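Local coordinates for protein acylphosphatase (Bacillus subtilis, PDB 3BR8) that catalyses the hydrolysis of acyl phosphates to a carboxylate and inorganic phosphate, at residues Ile44-Pro49 with Gln54-Ala59. Sequence-based numbering, arbitrary orientation.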
loop_
_atom_site.group_PDB
_atom_site.type_symbol
_atom_site.label_atom_id
_atom_site.label_comp_id
_atom_site.label_asym_id
_atom_site.label_seq_id
_atom_site.Cartn_x
_atom_site.Cartn_y
_atom_site.Cartn_z
ATOM N N ILE A 44 -4.163 0.535 1.949
ATOM C CA ILE A 44 -3.401 -0.444 1.192
ATOM C C ILE A 44 -3.507 -1.779 1.917
ATOM O O ILE A 44 -3.164 -1.865 3.102
ATOM C CB ILE A 44 -1.898 -0.071 1.111
ATOM C CG1 ILE A 44 -1.664 1.329 0.519
ATOM C CG2 ILE A 44 -1.145 -1.134 0.305
ATOM C CD1 ILE A 44 -0.219 1.831 0.661
ATOM N N LEU A 45 -3.997 -2.802 1.215
ATOM C CA LEU A 45 -3.955 -4.165 1.722
ATOM C C LEU A 45 -2.899 -4.890 0.904
ATOM O O LEU A 45 -2.983 -4.909 -0.329
ATOM C CB LEU A 45 -5.324 -4.831 1.561
ATOM C CG LEU A 45 -5.573 -6.184 2.218
ATOM C CD1 LEU A 45 -5.051 -7.369 1.394
ATOM C CD2 LEU A 45 -5.069 -6.190 3.649
ATOM N N ALA A 46 -1.894 -5.454 1.572
ATOM C CA ALA A 46 -0.822 -6.136 0.853
ATOM C C ALA A 46 -0.501 -7.473 1.513
ATOM O O ALA A 46 -0.367 -7.544 2.737
ATOM C CB ALA A 46 0.418 -5.263 0.788
ATOM N N GLU A 47 -0.353 -8.513 0.700
ATOM C CA GLU A 47 -0.120 -9.888 1.134
ATOM C C GLU A 47 1.122 -10.399 0.391
ATOM O O GLU A 47 1.224 -10.295 -0.805
ATOM C CB GLU A 47 -1.317 -10.802 0.826
ATOM C CG GLU A 47 -2.651 -10.385 1.461
ATOM C CD GLU A 47 -3.800 -11.368 1.214
ATOM O OE1 GLU A 47 -3.663 -12.286 0.374
ATOM O OE2 GLU A 47 -4.851 -11.228 1.878
ATOM N N GLY A 48 2.028 -11.039 1.124
ATOM C CA GLY A 48 3.208 -11.632 0.494
ATOM C C GLY A 48 4.248 -12.014 1.531
ATOM O O GLY A 48 3.961 -12.004 2.742
ATOM N N PRO A 49 5.460 -12.362 1.069
ATOM C CA PRO A 49 6.539 -12.699 1.983
ATOM C C PRO A 49 7.008 -11.502 2.790
ATOM O O PRO A 49 6.916 -10.350 2.347
ATOM C CB PRO A 49 7.662 -13.181 1.059
ATOM C CG PRO A 49 7.043 -13.399 -0.279
ATOM C CD PRO A 49 5.868 -12.479 -0.344
ATOM N N GLN A 54 8.096 -5.819 4.170
ATOM C CA GLN A 54 8.862 -4.833 4.925
ATOM C C GLN A 54 9.479 -3.787 4.009
ATOM O O GLN A 54 9.402 -2.589 4.287
ATOM C CB GLN A 54 9.947 -5.521 5.749
ATOM C CG GLN A 54 10.762 -4.553 6.599
ATOM C CD GLN A 54 11.799 -5.238 7.459
ATOM O OE1 GLN A 54 12.811 -4.631 7.824
ATOM N NE2 GLN A 54 11.559 -6.498 7.801
ATOM N N SER A 55 10.109 -4.236 2.923
ATOM C CA SER A 55 10.693 -3.306 1.966
ATOM C C SER A 55 9.620 -2.461 1.266
ATOM O O SER A 55 9.852 -1.282 0.988
ATOM C CB SER A 55 11.599 -4.040 0.965
ATOM O OG SER A 55 10.899 -5.005 0.200
ATOM N N PHE A 56 8.446 -3.041 1.016
ATOM C CA PHE A 56 7.307 -2.284 0.468
ATOM C C PHE A 56 6.897 -1.113 1.367
ATOM O O PHE A 56 6.690 0.001 0.870
ATOM C CB PHE A 56 6.146 -3.252 0.272
ATOM C CG PHE A 56 4.851 -2.632 -0.206
ATOM C CD1 PHE A 56 4.711 -2.144 -1.503
ATOM C CD2 PHE A 56 3.724 -2.651 0.616
ATOM C CE1 PHE A 56 3.488 -1.638 -1.936
ATOM C CE2 PHE A 56 2.499 -2.148 0.181
ATOM C CZ PHE A 56 2.379 -1.649 -1.101
ATOM N N VAL A 57 6.780 -1.355 2.673
ATOM C CA VAL A 57 6.422 -0.290 3.608
ATOM C C VAL A 57 7.408 0.880 3.513
ATOM O O VAL A 57 7.006 2.053 3.497
ATOM C CB VAL A 57 6.330 -0.834 5.058
ATOM C CG1 VAL A 57 6.261 0.298 6.081
ATOM C CG2 VAL A 57 5.114 -1.724 5.195
ATOM N N GLU A 58 8.702 0.573 3.431
ATOM C CA GLU A 58 9.701 1.637 3.301
ATOM C C GLU A 58 9.577 2.412 1.992
ATOM O O GLU A 58 9.704 3.635 1.962
ATOM C CB GLU A 58 11.113 1.083 3.468
ATOM C CG GLU A 58 11.380 0.607 4.876
ATOM C CD GLU A 58 10.999 1.653 5.918
ATOM O OE1 GLU A 58 11.621 2.742 5.924
ATOM O OE2 GLU A 58 10.082 1.377 6.724
ATOM N N ALA A 59 9.299 1.693 0.909
ATOM C CA ALA A 59 9.102 2.340 -0.392
ATOM C C ALA A 59 7.881 3.252 -0.382
ATOM O O ALA A 59 7.919 4.370 -0.896
ATOM C CB ALA A 59 8.986 1.300 -1.509
#
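Ile44 meets Phe56 through its CG2 methyl, which lies in the plane of the phenyl ring; its distances to Phe56 CE2 and to Phe56 CZ are both 3.8 Å, so the methyl sits beside the CE2-CZ bond, at the ring edge. The branch is placed there by its torsion, CG2 standing anti to the backbone N (chi1 -56° as measured to CG1). The bond from CA to CB of Leu45 leads away from helix 50-62, and its side chain touches Trp33 of the neighbouring strand. Ala46 returns to the helix side, where its CB lies 3.8 Å from Phe56 CE2, the atom that Ile44 also touches; the two CA atoms of Ala46 and Phe56 are 9.0 Å apart, a gap that the phenylalanine side chain spans with CG anti to its backbone N (chi1 176°). Glu47 OE2 accepts a hydrogen bond from Glu81 N. Pro49 takes the N-cap position, and helix 50-62 follows directly, packing on strand 42-48 in the ferredoxin-like fold of acylphosphatases. Val21 and Ala25 of helix 17-27 also touch Phe56. With no hydrogen bond between the segments, the chemistry implies a purely apolar seam, 121 Å² being buried between the two, both sides summed.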